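P450 epoxidase (PDB 1Q5D) is a bacterial haem protein of the cytochrome P450 family, holding protoporphyrin IX with iron within a largely helical fold. Local coordinates at residues A136-D148 and R404-S416. Numbering follows the deposited sequence.
Sequences ARSGQEEFDVVRD and RNIESLNVILKPS
With CG of Asp-144 trans to the backbone nitrogen (chi1 -174°), the carboxylate reaches over to the strand of Leu-409, and the same choice at Phe-143 (chi1 -167°) sets its ring with an edge near Val-411 CG2 and a face toward Leu-413 CD1. The two segments form an antiparallel pairing in a small antiparallel sheet of this cytochrome P450, where 143-144 joins 406-412, the strand that also pairs with 390-391 and 396-397. The register is set by Phe-143 and Val-411, a hydrogen-bonded pair: Phe-143 N gives to Val-411 O at 3.2 Å and Val-411 N to Phe-143 O at 2.8 Å. Asp-144 and Asn-410 follow as the non-hydrogen-bonded pair. Beyond them Val-145 N donates to Leu-409 O at 2.8 Å, just before helix 146-150.

On the face carrying Phe-143 and Val-411, CD1 of Leu-413 sits over the ring, offset toward the rim, in a CH-pi contact 4.2 Å from its centroid, while CB of Asp-148 lies against the opposite face, likewise offset. Val-145 continues this apolar layer, its CG2 meeting Val-411 CG1 at 3.8 Å, and Leu-271 of helix 257-272 packs on Val-411. Asp-148 OD2, on helix 146-150, accepts from Asp-144 N of the strand and also forms a salt bridge with Arg-137 near the end of helix 123-137. Asp-144 caps helix 146-150 through OD2, which takes Val-146 N at 2.9 Å from one side of the carboxylate plane and, from the other, an almost straight bond (177°) from Leu-409 N at 3.0 Å.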
ATOM      1  N   ALA A 136      25.682   6.948   1.792  1.00 51.25           N
ATOM      2  CA  ALA A 136      25.551   7.725   3.021  1.00 52.82           C
ATOM      3  C   ALA A 136      25.712   6.915   4.314  1.00 53.94           C
ATOM      4  O   ALA A 136      26.139   7.458   5.328  1.00 53.74           O
ATOM      5  CB  ALA A 136      24.215   8.485   3.035  1.00 52.58           C
ATOM      6  N   ARG A 137      25.376   5.626   4.297  1.00 55.87           N
ATOM      7  CA  ARG A 137      25.298   4.886   5.559  1.00 57.65           C
ATOM      8  C   ARG A 137      25.915   3.491   5.593  1.00 58.53           C
ATOM      9  O   ARG A 137      26.018   2.890   6.663  1.00 58.40           O
ATOM     10  CB  ARG A 137      23.847   4.820   6.047  1.00 58.81           C
ATOM     11  CG  ARG A 137      23.251   6.176   6.405  1.00 60.24           C
ATOM     12  CD  ARG A 137      22.368   6.160   7.636  1.00 61.40           C
ATOM     13  NE  ARG A 137      23.127   6.429   8.855  1.00 62.91           N
ATOM     14  CZ  ARG A 137      23.616   5.494   9.663  1.00 63.50           C
ATOM     15  NH1 ARG A 137      23.440   4.203   9.395  1.00 63.64           N
ATOM     16  NH2 ARG A 137      24.287   5.852  10.749  1.00 64.10           N
ATOM     17  N   SER A 138      26.313   2.961   4.443  1.00 59.57           N
ATOM     18  CA  SER A 138      26.810   1.588   4.394  1.00 60.46           C
ATOM     19  C   SER A 138      28.057   1.366   5.258  1.00 61.79           C
ATOM     20  O   SER A 138      28.431   0.222   5.540  1.00 61.87           O
ATOM     21  CB  SER A 138      27.101   1.177   2.954  1.00 60.41           C
ATOM     22  OG  SER A 138      27.996   2.086   2.338  1.00 60.30           O
ATOM     23  N   GLY A 139      28.686   2.457   5.684  1.00 63.07           N
ATOM     24  CA  GLY A 139      29.961   2.382   6.378  1.00 65.09           C
ATOM     25  C   GLY A 139      29.878   2.002   7.846  1.00 66.37           C
ATOM     26  O   GLY A 139      30.850   1.495   8.417  1.00 66.68           O
ATOM     27  N   GLN A 140      28.715   2.237   8.452  1.00 67.16           N
ATOM     28  CA  GLN A 140      28.511   1.968   9.875  1.00 67.94           C
ATOM     29  C   GLN A 140      28.590   0.488  10.232  1.00 67.96           C
ATOM     30  O   GLN A 140      28.681  -0.376   9.356  1.00 68.33           O
ATOM     31  CB  GLN A 140      27.169   2.532  10.351  1.00 68.52           C
ATOM     32  CG  GLN A 140      26.556   3.573   9.437  1.00 69.41           C
ATOM     33  CD  GLN A 140      27.336   4.874   9.409  1.00 70.18           C
ATOM     34  OE1 GLN A 140      27.106   5.720   8.538  1.00 70.64           O
ATOM     35  NE2 GLN A 140      28.260   5.039  10.355  1.00 70.66           N
ATOM     36  N   GLU A 141      28.559   0.206  11.529  1.00 67.73           N
ATOM     37  CA  GLU A 141      28.456  -1.164  12.004  1.00 67.39           C
ATOM     38  C   GLU A 141      27.044  -1.673  11.720  1.00 65.87           C
ATOM     39  O   GLU A 141      26.855  -2.798  11.252  1.00 66.20           O
ATOM     40  CB  GLU A 141      28.755  -1.231  13.505  1.00 68.55           C
ATOM     41  CG  GLU A 141      29.512  -2.479  13.943  1.00 70.05           C
ATOM     42  CD  GLU A 141      30.950  -2.501  13.443  1.00 70.89           C
ATOM     43  OE1 GLU A 141      31.426  -3.593  13.050  1.00 71.18           O
ATOM     44  OE2 GLU A 141      31.602  -1.429  13.440  1.00 71.11           O
ATOM     45  N   GLU A 142      26.061  -0.815  11.987  1.00 63.71           N
ATOM     46  CA  GLU A 142      24.646  -1.160  11.855  1.00 61.03           C
ATOM     47  C   GLU A 142      23.950  -0.395  10.726  1.00 57.49           C
ATOM     48  O   GLU A 142      24.157   0.809  10.546  1.00 57.63           O
ATOM     49  CB  GLU A 142      23.915  -0.916  13.179  1.00 62.67           C
ATOM     50  CG  GLU A 142      24.018   0.516  13.695  1.00 64.38           C
ATOM     51  CD  GLU A 142      25.421   0.880  14.159  1.00 65.24           C
ATOM     52  OE1 GLU A 142      25.845   0.382  15.224  1.00 65.67           O
ATOM     53  OE2 GLU A 142      26.101   1.666  13.460  1.00 65.91           O
ATOM     54  N   PHE A 143      23.120  -1.113   9.974  1.00 52.56           N
ATOM     55  CA  PHE A 143      22.324  -0.524   8.905  1.00 47.40           C
ATOM     56  C   PHE A 143      20.865  -0.940   9.080  1.00 45.00           C
ATOM     57  O   PHE A 143      20.545  -2.131   9.141  1.00 44.07           O
ATOM     58  CB  PHE A 143      22.850  -0.973   7.536  1.00 45.83           C
ATOM     59  CG  PHE A 143      22.307  -0.179   6.377  1.00 43.92           C
ATOM     60  CD1 PHE A 143      22.796   1.091   6.094  1.00 43.18           C
ATOM     61  CD2 PHE A 143      21.318  -0.707   5.555  1.00 42.96           C
ATOM     62  CE1 PHE A 143      22.303   1.818   5.017  1.00 42.44           C
ATOM     63  CE2 PHE A 143      20.821   0.020   4.479  1.00 42.10           C
ATOM     64  CZ  PHE A 143      21.306   1.280   4.213  1.00 41.92           C
ATOM     65  N   ASP A 144      19.989   0.052   9.181  1.00 42.25           N
ATOM     66  CA  ASP A 144      18.559  -0.185   9.310  1.00 40.19           C
ATOM     67  C   ASP A 144      17.886  -0.080   7.945  1.00 38.54           C
ATOM     68  O   ASP A 144      17.744   1.008   7.399  1.00 37.62           O
ATOM     69  CB  ASP A 144      17.949   0.832  10.267  1.00 40.62           C
ATOM     70  CG  ASP A 144      16.490   0.561  10.554  1.00 40.56           C
ATOM     71  OD1 ASP A 144      15.970   1.151  11.526  1.00 41.55           O
ATOM     72  OD2 ASP A 144      15.789  -0.213   9.870  1.00 39.54           O
ATOM     73  N   VAL A 145      17.461  -1.220   7.416  1.00 37.35           N
ATOM     74  CA  VAL A 145      16.854  -1.293   6.084  1.00 36.43           C
ATOM     75  C   VAL A 145      15.575  -0.467   5.981  1.00 35.87           C
ATOM     76  O   VAL A 145      15.188  -0.014   4.893  1.00 35.60           O
ATOM     77  CB  VAL A 145      16.636  -2.751   5.666  1.00 35.92           C
ATOM     78  CG1 VAL A 145      15.855  -2.846   4.340  1.00 35.87           C
ATOM     79  CG2 VAL A 145      17.999  -3.452   5.543  1.00 36.48           C
ATOM     80  N   VAL A 146      14.925  -0.247   7.116  1.00 34.76           N
ATOM     81  CA  VAL A 146      13.811   0.675   7.125  1.00 35.01           C
ATOM     82  C   VAL A 146      14.296   2.121   7.144  1.00 35.02           C
ATOM     83  O   VAL A 146      14.214   2.810   6.129  1.00 33.93           O
ATOM     84  CB  VAL A 146      12.814   0.401   8.279  1.00 34.18           C
ATOM     85  CG1 VAL A 146      11.712   1.461   8.284  1.00 33.86           C
ATOM     86  CG2 VAL A 146      12.203  -0.986   8.126  1.00 34.61           C
ATOM     87  N   ARG A 147      14.810   2.577   8.288  1.00 36.59           N
ATOM     88  CA  ARG A 147      15.104   4.001   8.473  1.00 38.93           C
ATOM     89  C   ARG A 147      16.209   4.556   7.558  1.00 38.50           C
ATOM     90  O   ARG A 147      16.149   5.711   7.145  1.00 39.54           O
ATOM     91  CB  ARG A 147      15.419   4.314   9.952  1.00 42.56           C
ATOM     92  CG  ARG A 147      15.917   5.750  10.195  1.00 46.69           C
ATOM     93  CD  ARG A 147      16.446   6.051  11.611  1.00 49.91           C
ATOM     94  NE  ARG A 147      16.884   4.856  12.339  1.00 52.50           N
ATOM     95  CZ  ARG A 147      18.120   4.359  12.311  1.00 53.77           C
ATOM     96  NH1 ARG A 147      19.071   4.938  11.581  1.00 54.67           N
ATOM     97  NH2 ARG A 147      18.408   3.273  13.015  1.00 54.35           N
ATOM     98  N   ASP A 148      17.209   3.740   7.244  1.00 37.65           N
ATOM     99  CA  ASP A 148      18.341   4.198   6.448  1.00 37.28           C
ATOM    100  C   ASP A 148      18.177   3.940   4.940  1.00 37.23           C
ATOM    101  O   ASP A 148      19.024   4.346   4.134  1.00 37.31           O
ATOM    102  CB  ASP A 148      19.621   3.514   6.926  1.00 36.63           C
ATOM    103  CG  ASP A 148      19.889   3.737   8.393  1.00 37.30           C
ATOM    104  OD1 ASP A 148      19.662   4.862   8.875  1.00 36.44           O
ATOM    105  OD2 ASP A 148      20.342   2.839   9.138  1.00 38.18           O
ATOM    106  N   ARG A 404       1.159  -4.429   8.725  1.00 26.58           N
ATOM    107  CA  ARG A 404       2.072  -5.109   9.613  1.00 27.84           C
ATOM    108  C   ARG A 404       3.400  -4.347   9.498  1.00 29.52           C
ATOM    109  O   ARG A 404       4.349  -4.822   8.863  1.00 28.71           O
ATOM    110  CB  ARG A 404       2.238  -6.581   9.194  1.00 27.42           C
ATOM    111  CG  ARG A 404       0.919  -7.368   9.021  1.00 26.63           C
ATOM    112  CD  ARG A 404       1.084  -8.752   8.332  1.00 26.82           C
ATOM    113  NE  ARG A 404       2.229  -9.462   8.899  1.00 27.35           N
ATOM    114  CZ  ARG A 404       3.013 -10.289   8.219  1.00 27.55           C
ATOM    115  NH1 ARG A 404       2.770 -10.546   6.940  1.00 27.72           N
ATOM    116  NH2 ARG A 404       4.038 -10.869   8.823  1.00 26.49           N
ATOM    117  N   ASN A 405       3.455  -3.158  10.110  1.00 28.74           N
ATOM    118  CA  ASN A 405       4.548  -2.225   9.868  1.00 29.14           C
ATOM    119  C   ASN A 405       5.844  -2.627  10.567  1.00 30.34           C
ATOM    120  O   ASN A 405       5.873  -2.814  11.790  1.00 30.35           O
ATOM    121  CB  ASN A 405       4.141  -0.788  10.272  1.00 29.02           C
ATOM    122  CG  ASN A 405       3.723  -0.674  11.747  1.00 29.35           C
ATOM    123  OD1 ASN A 405       2.966  -1.501  12.260  1.00 26.11           O
ATOM    124  ND2 ASN A 405       4.217   0.383  12.430  1.00 29.70           N
ATOM    125  N   ILE A 406       6.913  -2.779   9.791  1.00 30.68           N
ATOM    126  CA  ILE A 406       8.229  -3.014  10.369  1.00 31.43           C
ATOM    127  C   ILE A 406       8.850  -1.677  10.738  1.00 32.42           C
ATOM    128  O   ILE A 406       9.007  -0.795   9.882  1.00 31.90           O
ATOM    129  CB  ILE A 406       9.157  -3.749   9.379  1.00 32.20           C
ATOM    130  CG1 ILE A 406       8.583  -5.113   9.013  1.00 32.37           C
ATOM    131  CG2 ILE A 406      10.531  -3.935  10.013  1.00 32.05           C
ATOM    132  CD1 ILE A 406       9.382  -5.861   7.910  1.00 32.99           C
ATOM    133  N   GLU A 407       9.193  -1.523  12.011  1.00 33.41           N
ATOM    134  CA  GLU A 407       9.769  -0.286  12.500  1.00 36.26           C
ATOM    135  C   GLU A 407      11.282  -0.237  12.299  1.00 36.38           C
ATOM    136  O   GLU A 407      11.846   0.832  12.065  1.00 36.99           O
ATOM    137  CB  GLU A 407       9.404  -0.083  13.978  1.00 37.65           C
ATOM    138  CG  GLU A 407       7.913   0.119  14.184  1.00 38.88           C
ATOM    139  CD  GLU A 407       7.521   0.265  15.647  1.00 39.85           C
ATOM    140  OE1 GLU A 407       6.473   0.876  15.904  1.00 41.20           O
ATOM    141  OE2 GLU A 407       8.244  -0.223  16.531  1.00 40.12           O
ATOM    142  N   SER A 408      11.928  -1.391  12.399  1.00 36.33           N
ATOM    143  CA  SER A 408      13.369  -1.496  12.194  1.00 36.33           C
ATOM    144  C   SER A 408      13.736  -2.882  11.665  1.00 36.35           C
ATOM    145  O   SER A 408      13.158  -3.892  12.063  1.00 35.69           O
ATOM    146  CB  SER A 408      14.138  -1.174  13.487  1.00 37.54           C
ATOM    147  OG  SER A 408      13.840  -2.112  14.502  1.00 38.78           O
ATOM    148  N   LEU A 409      14.689  -2.907  10.739  1.00 36.17           N
ATOM    149  CA  LEU A 409      15.213  -4.129  10.162  1.00 36.13           C
ATOM    150  C   LEU A 409      16.726  -3.970  10.118  1.00 37.12           C
ATOM    151  O   LEU A 409      17.289  -3.446   9.152  1.00 36.26           O
ATOM    152  CB  LEU A 409      14.645  -4.326   8.747  1.00 36.09           C
ATOM    153  CG  LEU A 409      15.080  -5.579   7.984  1.00 36.14           C
ATOM    154  CD1 LEU A 409      14.959  -6.807   8.858  1.00 36.64           C
ATOM    155  CD2 LEU A 409      14.278  -5.750   6.679  1.00 35.94           C
ATOM    156  N   ASN A 410      17.380  -4.389  11.192  1.00 39.26           N
ATOM    157  CA  ASN A 410      18.801  -4.134  11.360  1.00 41.20           C
ATOM    158  C   ASN A 410      19.645  -5.248  10.768  1.00 41.46           C
ATOM    159  O   ASN A 410      19.431  -6.428  11.054  1.00 41.84           O
ATOM    160  CB  ASN A 410      19.141  -3.910  12.835  1.00 41.84           C
ATOM    161  CG  ASN A 410      18.808  -2.501  13.298  1.00 42.84           C
ATOM    162  OD1 ASN A 410      17.880  -2.297  14.082  1.00 43.64           O
ATOM    163  ND2 ASN A 410      19.555  -1.520  12.803  1.00 42.74           N
ATOM    164  N   VAL A 411      20.598  -4.864   9.928  1.00 42.19           N
ATOM    165  CA  VAL A 411      21.430  -5.830   9.237  1.00 43.22           C
ATOM    166  C   VAL A 411      22.899  -5.456   9.348  1.00 44.54           C
ATOM    167  O   VAL A 411      23.245  -4.330   9.725  1.00 44.02           O
ATOM    168  CB  VAL A 411      21.070  -5.931   7.732  1.00 43.03           C
ATOM    169  CG1 VAL A 411      19.610  -6.300   7.543  1.00 42.88           C
ATOM    170  CG2 VAL A 411      21.401  -4.623   7.002  1.00 42.94           C
ATOM    171  N   ILE A 412      23.749  -6.423   9.021  1.00 45.38           N
ATOM    172  CA  ILE A 412      25.167  -6.188   8.845  1.00 47.16           C
ATOM    173  C   ILE A 412      25.464  -6.426   7.378  1.00 47.43           C
ATOM    174  O   ILE A 412      25.311  -7.544   6.881  1.00 46.86           O
ATOM    175  CB  ILE A 412      25.987  -7.155   9.713  1.00 47.75           C
ATOM    176  CG1 ILE A 412      25.609  -7.000  11.189  1.00 47.73           C
ATOM    177  CG2 ILE A 412      27.481  -6.928   9.491  1.00 48.10           C
ATOM    178  CD1 ILE A 412      25.666  -8.297  11.977  1.00 48.27           C
ATOM    179  N   LEU A 413      25.870  -5.373   6.681  1.00 49.11           N
ATOM    180  CA  LEU A 413      26.025  -5.454   5.233  1.00 51.12           C
ATOM    181  C   LEU A 413      27.184  -6.355   4.811  1.00 52.94           C
ATOM    182  O   LEU A 413      27.005  -7.260   4.000  1.00 52.60           O
ATOM    183  CB  LEU A 413      26.143  -4.057   4.620  1.00 50.77           C
ATOM    184  CG  LEU A 413      24.876  -3.203   4.749  1.00 50.53           C
ATOM    185  CD1 LEU A 413      25.169  -1.754   4.415  1.00 50.08           C
ATOM    186  CD2 LEU A 413      23.746  -3.753   3.875  1.00 50.13           C
ATOM    187  N   LYS A 414      28.368  -6.118   5.368  1.00 56.34           N
ATOM    188  CA  LYS A 414      29.521  -6.970   5.070  1.00 59.31           C
ATOM    189  C   LYS A 414      30.071  -7.612   6.341  1.00 60.90           C
ATOM    190  O   LYS A 414      30.982  -7.075   6.969  1.00 60.45           O
ATOM    191  CB  LYS A 414      30.624  -6.183   4.347  1.00 60.54           C
ATOM    192  CG  LYS A 414      30.235  -4.776   3.902  1.00 61.68           C
ATOM    193  CD  LYS A 414      31.405  -4.055   3.239  1.00 62.62           C
ATOM    194  CE  LYS A 414      31.555  -4.460   1.764  1.00 63.47           C
ATOM    195  NZ  LYS A 414      32.949  -4.208   1.269  1.00 63.81           N
ATOM    196  N   PRO A 415      29.513  -8.758   6.720  1.00 62.72           N
ATOM    197  CA  PRO A 415      29.896  -9.437   7.964  1.00 64.18           C
ATOM    198  C   PRO A 415      31.274 -10.077   7.868  1.00 65.83           C
ATOM    199  O   PRO A 415      31.659 -10.534   6.789  1.00 65.96           O
ATOM    200  CB  PRO A 415      28.827 -10.531   8.122  1.00 63.95           C
ATOM    201  CG  PRO A 415      27.776 -10.220   7.094  1.00 63.58           C
ATOM    202  CD  PRO A 415      28.472  -9.495   5.984  1.00 63.30           C
ATOM    203  N   SER A 416      31.995 -10.100   8.987  1.00 67.48           N
ATOM    204  CA  SER A 416      33.297 -10.763   9.081  1.00 69.08           C
ATOM    205  C   SER A 416      33.917 -10.584  10.465  1.00 69.75           C
ATOM    206  O   SER A 416      33.312 -10.023  11.381  1.00 70.15           O
ATOM    207  CB  SER A 416      34.263 -10.251   8.009  1.00 69.42           C
ATOM    208  OG  SER A 416      35.194 -11.262   7.654  1.00 69.57           O
TER
HETATM  209  O   HOH W   1      26.541  -2.622   8.634  1.00 60.38           O